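Local coordinates for ParA (Salmonella enterica subsp. enterica serovar Newport str. SL317, PDB 3EZF), which probably binds and hydrolyses ATP to drive partition of plasmid DNA and, when bound to ADP, acts as a DNA-binding regulator of transcription, at residues Thr88-Ile93 against Arg144-Ile149; Ser110-Phe115 against Glu396-Glu401; Asn239-Val244 against Ile251-Gly256. All coordinates share one frame; numbering follows the deposited sequence.

How the contacts relate
Contact 3 lies deepest: its centre is about 10 Å from the centre of the chain. It is wholly apolar and buries a face of strand 250-254 under segment 239-244. Contact 2 sits on the same parallel sheet, on the neighbouring strand 112-116. It is only partly buried and pairs a tyrosine ring with an arginine that also binds a sulfate. The two are joined by backbone pairing of Ile114 with Ile251 and Ile253. Contact 1 is farther out, its centre about 17 Å from the centre of the chain. It is buried, yet it joins helix 89-98 to the loop before strand 149-153 by methyl groups resting on a carboxylate that forms salt bridges elsewhere.

Contact 1: Thr88-Ile93 against Arg144-Ile149; sequences TIQNVI and RHDLRI
Ile93 meets Asp146, and this pair makes most of the contact. The two side chains cross at about a right angle. The interaction is van der Waals packing of methyl groups on a carboxylate. Ile93 CG2 lies 3.3 Å from Asp146 OD2. Ile93 CD1 lies 3.7 Å from Asp146 OD1. Thus each branch of the isoleucine touches one carboxylate oxygen. Asp146 CG is anti to the backbone N (chi1 -159°), which carries the carboxylate out to the isoleucine.

The ionic partners of Asp146 lie outside the two segments. Lys103 forms a salt bridge with OD2 and Arg137 with OD1. These cations probably keep the buried carboxylate ionised. Arg137 also touches Ile93, so the apolar and ionic contacts share neighbours.

Hydrogen bonds occur within segment 88-93, at the start of the helix. Asn91 N donates to Thr88 OG1 at 3.2 Å, with an N-H...O angle of 163°. In return Thr88 N donates to Asn91 OD1 at 3.1 Å, from above the carbonyl plane. Gln90 N adds a weak bond to Thr88 OG1.

The reciprocal Thr88-Asn91 pair is a capping box. It starts helix 89-98 of the helix-turn-helix region where that helix packs against the loop leading into strand 149-153 of the P-loop NTPase sheet.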
# COMPACT_ATOMS: atom_id res chain seq x y z
N THR A 88 -30.73 -21.61 -4.74
CA THR A 88 -29.59 -20.71 -4.88
C THR A 88 -30.01 -19.26 -4.68
O THR A 88 -31.19 -18.94 -4.64
CB THR A 88 -29.00 -20.77 -6.27
OG1 THR A 88 -29.99 -20.30 -7.21
CG2 THR A 88 -28.60 -22.19 -6.60
N ILE A 89 -29.02 -18.38 -4.57
CA ILE A 89 -29.28 -16.96 -4.39
C ILE A 89 -30.28 -16.50 -5.44
O ILE A 89 -31.08 -15.60 -5.18
CB ILE A 89 -27.98 -16.11 -4.54
CG1 ILE A 89 -26.96 -16.48 -3.45
CG2 ILE A 89 -28.33 -14.62 -4.47
CD1 ILE A 89 -27.40 -16.13 -2.07
N GLN A 90 -30.24 -17.10 -6.63
CA GLN A 90 -31.16 -16.70 -7.71
C GLN A 90 -32.54 -17.26 -7.50
O GLN A 90 -33.53 -16.58 -7.76
CB GLN A 90 -30.66 -17.14 -9.09
CG GLN A 90 -30.16 -15.99 -9.98
CD GLN A 90 -31.19 -14.90 -10.21
OE1 GLN A 90 -30.85 -13.72 -10.23
NE2 GLN A 90 -32.44 -15.28 -10.39
N ASN A 91 -32.60 -18.51 -7.05
CA ASN A 91 -33.87 -19.16 -6.76
C ASN A 91 -34.65 -18.30 -5.75
O ASN A 91 -35.82 -17.98 -5.96
CB ASN A 91 -33.63 -20.56 -6.19
CG ASN A 91 -32.96 -21.49 -7.20
OD1 ASN A 91 -32.64 -22.65 -6.89
ND2 ASN A 91 -32.75 -20.99 -8.40
N VAL A 92 -33.97 -17.94 -4.65
CA VAL A 92 -34.54 -17.10 -3.61
C VAL A 92 -35.01 -15.76 -4.18
O VAL A 92 -36.11 -15.29 -3.86
CB VAL A 92 -33.51 -16.82 -2.49
CG1 VAL A 92 -34.10 -15.86 -1.44
CG2 VAL A 92 -33.10 -18.13 -1.84
N ILE A 93 -34.17 -15.13 -5.00
CA ILE A 93 -34.52 -13.86 -5.62
C ILE A 93 -35.71 -14.03 -6.53
O ILE A 93 -36.57 -13.16 -6.62
CB ILE A 93 -33.36 -13.32 -6.45
CG1 ILE A 93 -32.22 -12.92 -5.51
CG2 ILE A 93 -33.83 -12.14 -7.32
CD1 ILE A 93 -30.93 -12.58 -6.22
N ARG A 144 -33.75 -9.88 -1.19
CA ARG A 144 -34.99 -9.37 -1.77
C ARG A 144 -34.75 -8.14 -2.62
O ARG A 144 -35.65 -7.68 -3.33
CB ARG A 144 -35.95 -8.99 -0.65
CG ARG A 144 -35.28 -8.12 0.40
CD ARG A 144 -36.30 -7.39 1.23
NE ARG A 144 -37.08 -6.48 0.39
CZ ARG A 144 -37.98 -5.63 0.86
NH1 ARG A 144 -38.20 -5.59 2.18
NH2 ARG A 144 -38.64 -4.84 0.03
N HIS A 145 -33.54 -7.59 -2.54
CA HIS A 145 -33.20 -6.39 -3.30
C HIS A 145 -32.58 -6.71 -4.65
O HIS A 145 -32.54 -5.86 -5.52
CB HIS A 145 -32.23 -5.50 -2.51
CG HIS A 145 -32.78 -4.99 -1.22
ND1 HIS A 145 -33.94 -4.25 -1.15
CD2 HIS A 145 -32.34 -5.11 0.05
CE1 HIS A 145 -34.19 -3.94 0.11
NE2 HIS A 145 -33.23 -4.45 0.86
N ASP A 146 -32.09 -7.94 -4.83
CA ASP A 146 -31.47 -8.33 -6.09
C ASP A 146 -30.46 -7.23 -6.44
O ASP A 146 -30.43 -6.74 -7.56
CB ASP A 146 -32.52 -8.42 -7.20
CG ASP A 146 -32.07 -9.28 -8.38
OD1 ASP A 146 -30.87 -9.60 -8.46
OD2 ASP A 146 -32.93 -9.64 -9.22
N LEU A 147 -29.67 -6.84 -5.45
CA LEU A 147 -28.67 -5.78 -5.60
C LEU A 147 -27.66 -6.02 -6.73
O LEU A 147 -27.13 -7.12 -6.89
CB LEU A 147 -27.94 -5.60 -4.27
CG LEU A 147 -28.16 -4.28 -3.52
CD1 LEU A 147 -29.61 -3.88 -3.58
CD2 LEU A 147 -27.68 -4.43 -2.07
N ARG A 148 -27.42 -4.97 -7.51
CA ARG A 148 -26.46 -5.00 -8.62
C ARG A 148 -25.34 -4.02 -8.25
O ARG A 148 -25.54 -2.81 -8.26
CB ARG A 148 -27.13 -4.52 -9.90
CG ARG A 148 -28.31 -5.34 -10.35
CD ARG A 148 -29.02 -4.62 -11.49
NE ARG A 148 -29.38 -3.25 -11.11
CZ ARG A 148 -29.94 -2.37 -11.94
NH1 ARG A 148 -30.19 -2.70 -13.19
NH2 ARG A 148 -30.25 -1.16 -11.49
N ILE A 149 -24.17 -4.57 -7.93
CA ILE A 149 -23.02 -3.80 -7.47
C ILE A 149 -21.80 -3.80 -8.39
O ILE A 149 -21.35 -4.86 -8.89
CB ILE A 149 -22.59 -4.31 -6.08
CG1 ILE A 149 -23.78 -4.27 -5.12
CG2 ILE A 149 -21.43 -3.49 -5.54
CD1 ILE A 149 -23.47 -4.67 -3.68

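Contact 2: Ser110-Phe115 against Glu396-Glu401; sequences SPYVIF and EFVRGE. With SO4 (sulfate ion), chain C.
Arg399 lies across one face of the Tyr112 ring, and its chain can be followed outward from the helix. CB is at the sulfate side, with sulfate O4 about 4.2 Å away. CG lies anti to the carbonyl carbon. Bends at chi2 and chi3 then fold the chain over the ring. CG also stays on the sulfate side. CD is the atom that meets the ring most directly. It lies 3.4 Å from Tyr112 CD2 and 3.8 Å from the ring centroid. The line to the centroid is 27° off the ring normal, which makes a CH-pi contact displaced toward the rim. CD also lies beside sulfate O4.

NE follows at 3.5 Å from Tyr112 CD2. CZ lies above CD2 and CG of the tyrosine. The guanidinium plane is tilted by 23° from that of the ring. The group also reaches back past the ring, and NH2 comes within 3.7 Å of Tyr112 CB. The two side chains run in opposite directions.

NH1 donates to sulfate O4 at 2.7 Å, with an N-H...O angle of 164°. The sulfate sits at the guanidinium edge. Its O3 lies near the edge of the tyrosine ring. NH2 bonds to Tyr104 OH, which also pairs with Glu396 OE2. This second partner helps fix the guanidinium over the ring. Val398 CG1 is a looser neighbour of Tyr112 OH.

The sulfate probably comes from the crystallisation liquor. The contact packs C-terminal helix 378-400 on the beginning of strand 112-116, the strand that leads toward the deviant Walker A motif of the ParA-type P-loop NTPase fold.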
# COMPACT_ATOMS: atom_id res chain seq x y z
N SER A 110 -31.30 5.18 -11.12
CA SER A 110 -30.06 4.43 -11.13
C SER A 110 -28.70 5.16 -11.10
O SER A 110 -28.51 6.24 -11.64
CB SER A 110 -30.10 3.43 -12.26
OG SER A 110 -30.28 2.11 -11.78
N PRO A 111 -27.78 4.44 -10.39
CA PRO A 111 -26.37 4.77 -10.00
C PRO A 111 -26.12 5.55 -8.71
O PRO A 111 -25.99 6.77 -8.74
CB PRO A 111 -25.87 5.47 -11.25
CG PRO A 111 -26.19 4.33 -12.12
CD PRO A 111 -26.89 3.47 -11.09
N TYR A 112 -26.07 4.89 -7.61
CA TYR A 112 -25.71 5.52 -6.37
C TYR A 112 -24.19 5.28 -6.29
O TYR A 112 -23.76 4.16 -6.05
CB TYR A 112 -26.48 4.96 -5.14
CG TYR A 112 -26.36 5.92 -4.00
CD1 TYR A 112 -25.57 5.64 -2.88
CD2 TYR A 112 -27.00 7.17 -4.07
CE1 TYR A 112 -25.42 6.60 -1.85
CE2 TYR A 112 -26.83 8.13 -3.07
CZ TYR A 112 -26.04 7.84 -1.97
OH TYR A 112 -25.86 8.79 -0.99
N VAL A 113 -23.38 6.32 -6.49
CA VAL A 113 -21.93 6.16 -6.49
C VAL A 113 -21.28 6.42 -5.13
O VAL A 113 -21.37 7.52 -4.57
CB VAL A 113 -21.29 7.06 -7.55
CG1 VAL A 113 -19.79 6.84 -7.60
CG2 VAL A 113 -21.89 6.77 -8.88
N ILE A 114 -20.59 5.39 -4.62
CA ILE A 114 -19.93 5.44 -3.32
C ILE A 114 -18.41 5.53 -3.40
O ILE A 114 -17.75 4.58 -3.80
CB ILE A 114 -20.33 4.20 -2.52
CG1 ILE A 114 -21.84 4.23 -2.27
CG2 ILE A 114 -19.53 4.13 -1.24
CD1 ILE A 114 -22.54 2.92 -2.54
N PHE A 115 -17.85 6.67 -3.01
CA PHE A 115 -16.41 6.85 -3.03
C PHE A 115 -15.85 6.31 -1.73
O PHE A 115 -16.05 6.91 -0.68
CB PHE A 115 -16.06 8.33 -3.16
CG PHE A 115 -14.59 8.59 -3.23
CD1 PHE A 115 -13.95 8.72 -4.46
CD2 PHE A 115 -13.83 8.63 -2.07
CE1 PHE A 115 -12.56 8.89 -4.53
CE2 PHE A 115 -12.45 8.79 -2.12
CZ PHE A 115 -11.81 8.92 -3.35
N GLU A 396 -29.99 3.91 2.61
CA GLU A 396 -31.43 4.09 2.45
C GLU A 396 -31.95 5.31 3.20
O GLU A 396 -32.74 6.09 2.67
CB GLU A 396 -32.19 2.83 2.88
CG GLU A 396 -31.89 1.63 1.99
CD GLU A 396 -31.98 1.95 0.51
OE1 GLU A 396 -33.11 2.16 0.00
OE2 GLU A 396 -30.93 2.00 -0.16
N PHE A 397 -31.47 5.50 4.43
CA PHE A 397 -31.87 6.64 5.23
C PHE A 397 -31.45 7.90 4.50
O PHE A 397 -32.28 8.72 4.10
CB PHE A 397 -31.17 6.62 6.59
CG PHE A 397 -31.31 7.92 7.36
CD1 PHE A 397 -32.55 8.35 7.81
CD2 PHE A 397 -30.20 8.71 7.63
CE1 PHE A 397 -32.68 9.54 8.50
CE2 PHE A 397 -30.32 9.91 8.32
CZ PHE A 397 -31.56 10.32 8.76
N VAL A 398 -30.14 8.02 4.34
CA VAL A 398 -29.53 9.16 3.68
C VAL A 398 -30.10 9.41 2.29
O VAL A 398 -30.30 10.56 1.88
CB VAL A 398 -28.03 8.93 3.57
CG1 VAL A 398 -27.36 10.17 3.01
CG2 VAL A 398 -27.47 8.58 4.95
N ARG A 399 -30.37 8.34 1.56
CA ARG A 399 -30.93 8.45 0.23
C ARG A 399 -32.19 9.29 0.27
O ARG A 399 -32.57 9.92 -0.71
CB ARG A 399 -31.24 7.06 -0.31
CG ARG A 399 -30.05 6.32 -0.87
CD ARG A 399 -29.93 6.59 -2.35
NE ARG A 399 -29.88 5.34 -3.10
CZ ARG A 399 -30.10 5.24 -4.41
NH1 ARG A 399 -30.41 6.31 -5.12
NH2 ARG A 399 -30.03 4.06 -5.01
N GLY A 400 -32.86 9.29 1.42
CA GLY A 400 -34.06 10.09 1.56
C GLY A 400 -33.76 11.50 2.04
O GLY A 400 -33.54 12.42 1.24
N GLU A 401 -33.72 11.66 3.36
CA GLU A 401 -33.46 12.96 3.98
C GLU A 401 -32.10 12.99 4.66
O GLU A 401 -31.22 13.75 4.20
CB GLU A 401 -34.56 13.30 4.98
CG GLU A 401 -35.95 13.38 4.37
CD GLU A 401 -37.02 13.72 5.40
OE1 GLU A 401 -36.66 13.90 6.58
OE2 GLU A 401 -38.20 13.84 5.01
S SO4 C . -30.42 9.97 -4.67
O1 SO4 C . -31.49 10.71 -5.36
O2 SO4 C . -29.89 10.79 -3.56
O3 SO4 C . -29.33 9.67 -5.62
O4 SO4 C . -30.96 8.72 -4.13

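Contact 3: Asn239-Val244 against Ile251-Gly256; sequences NIIDRV and IFIDTG. Unlike the reference sequence in segment 239-244: Asn239 (reference Lys), Asp242 (reference Glu).
Val244 N donates to Ile241 O at 3.1 Å, and both residues put their side chains against strand 250-254. This bond closes a type I beta turn from Ile241 to Val244. The turn leads the chain away from helix 235-241. It sets both side chains on the strand's side of the turn.

Ile241 meets both isoleucines of the strand. Its CD1 touches Ile253 CD1 at 4.1 Å, methyl against methyl, and the two side chains cross at about a right angle. Its CG1 lies 4.4 Å from Ile251 CG2. Val244 meets Ile251 alone, with CG2 at 4.1 Å from Ile251 CD1. In Ile251, CG1 is anti to the carbonyl carbon and chi2 is extended (-176°). This pushes CD1 outward to the valine.

Ile251 and Ile253 are two residues apart, so their side chains point to the same side of the strand. Phe252 between them faces the opposite side and packs on Ile149 and Ile114. Leu236, one turn back in helix 235-241, touches both Ile241 and Ile253 and extends the apolar patch. Farther along, Asp254 bonds to Thr129 and Ser160. Its place after a run of hydrophobic strand residues is consistent with a Walker B motif.

No hydrogen bond crosses between the segments. The four residues that meet are all buried, so the hold here is probably hydrophobic, through branched aliphatic side chains in van der Waals contact.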
# COMPACT_ATOMS: atom_id res chain seq x y z
N ASN A 239 -17.50 8.89 -19.12
CA ASN A 239 -17.07 7.77 -19.96
C ASN A 239 -17.27 6.36 -19.43
O ASN A 239 -17.10 5.39 -20.16
CB ASN A 239 -15.61 7.99 -20.38
CG ASN A 239 -15.43 9.22 -21.27
OD1 ASN A 239 -14.31 9.61 -21.58
ND2 ASN A 239 -16.54 9.82 -21.67
N ILE A 240 -17.63 6.23 -18.16
CA ILE A 240 -17.87 4.91 -17.60
C ILE A 240 -19.19 4.85 -16.84
O ILE A 240 -20.11 4.15 -17.25
CB ILE A 240 -16.72 4.44 -16.65
CG1 ILE A 240 -15.44 4.18 -17.46
CG2 ILE A 240 -17.16 3.15 -15.90
CD1 ILE A 240 -14.25 3.73 -16.66
N ILE A 241 -19.26 5.61 -15.75
CA ILE A 241 -20.43 5.65 -14.87
C ILE A 241 -21.74 5.94 -15.57
O ILE A 241 -22.66 5.14 -15.50
CB ILE A 241 -20.23 6.66 -13.70
CG1 ILE A 241 -19.28 6.04 -12.66
CG2 ILE A 241 -21.56 6.99 -13.03
CD1 ILE A 241 -18.91 6.95 -11.52
N ASP A 242 -21.83 7.08 -16.25
CA ASP A 242 -23.07 7.41 -16.95
C ASP A 242 -23.34 6.43 -18.10
O ASP A 242 -24.48 6.29 -18.52
CB ASP A 242 -23.04 8.85 -17.49
CG ASP A 242 -23.70 9.84 -16.53
OD1 ASP A 242 -24.38 9.39 -15.59
OD2 ASP A 242 -23.56 11.07 -16.73
N ARG A 243 -22.32 5.74 -18.58
CA ARG A 243 -22.52 4.80 -19.68
C ARG A 243 -23.02 3.42 -19.22
O ARG A 243 -23.41 2.59 -20.05
CB ARG A 243 -21.23 4.65 -20.50
CG ARG A 243 -20.65 5.97 -20.98
CD ARG A 243 -20.26 5.93 -22.44
NE ARG A 243 -21.17 6.74 -23.26
CZ ARG A 243 -21.05 8.05 -23.47
NH1 ARG A 243 -20.05 8.74 -22.94
NH2 ARG A 243 -21.96 8.67 -24.23
N VAL A 244 -22.99 3.17 -17.92
CA VAL A 244 -23.47 1.89 -17.36
C VAL A 244 -24.53 2.16 -16.28
O VAL A 244 -24.92 1.27 -15.53
CB VAL A 244 -22.34 1.06 -16.72
CG1 VAL A 244 -21.23 0.86 -17.71
CG2 VAL A 244 -21.85 1.73 -15.44
N ILE A 251 -22.41 1.66 -7.14
CA ILE A 251 -21.14 1.69 -7.84
C ILE A 251 -20.07 2.23 -6.88
O ILE A 251 -20.10 3.40 -6.52
CB ILE A 251 -21.19 2.60 -9.11
CG1 ILE A 251 -22.09 1.97 -10.18
CG2 ILE A 251 -19.78 2.81 -9.66
CD1 ILE A 251 -22.11 2.75 -11.47
N PHE A 252 -19.14 1.37 -6.47
CA PHE A 252 -18.08 1.80 -5.55
C PHE A 252 -16.84 2.23 -6.29
O PHE A 252 -16.57 1.75 -7.39
CB PHE A 252 -17.69 0.68 -4.58
CG PHE A 252 -18.71 0.42 -3.52
CD1 PHE A 252 -19.78 -0.45 -3.75
CD2 PHE A 252 -18.63 1.06 -2.29
CE1 PHE A 252 -20.74 -0.68 -2.78
CE2 PHE A 252 -19.59 0.84 -1.30
CZ PHE A 252 -20.65 -0.03 -1.55
N ILE A 253 -16.07 3.12 -5.69
CA ILE A 253 -14.84 3.59 -6.29
C ILE A 253 -13.66 3.47 -5.34
O ILE A 253 -13.71 3.98 -4.22
CB ILE A 253 -14.98 5.03 -6.76
CG1 ILE A 253 -16.00 5.06 -7.89
CG2 ILE A 253 -13.64 5.57 -7.26
CD1 ILE A 253 -16.49 6.42 -8.20
N ASP A 254 -12.61 2.80 -5.82
CA ASP A 254 -11.37 2.54 -5.07
C ASP A 254 -10.15 3.28 -5.59
O ASP A 254 -9.82 3.16 -6.77
CB ASP A 254 -11.07 1.05 -5.14
CG ASP A 254 -11.27 0.36 -3.84
OD1 ASP A 254 -12.14 0.79 -3.05
OD2 ASP A 254 -10.56 -0.63 -3.60
N THR A 255 -9.46 4.03 -4.71
CA THR A 255 -8.24 4.75 -5.09
C THR A 255 -7.27 4.92 -3.94
O THR A 255 -7.69 5.00 -2.79
CB THR A 255 -8.50 6.16 -5.59
OG1 THR A 255 -9.67 6.18 -6.40
CG2 THR A 255 -7.30 6.62 -6.41
N GLY A 256 -5.98 5.00 -4.27
CA GLY A 256 -4.97 5.22 -3.25
C GLY A 256 -5.03 6.68 -2.85
O GLY A 256 -5.88 7.42 -3.37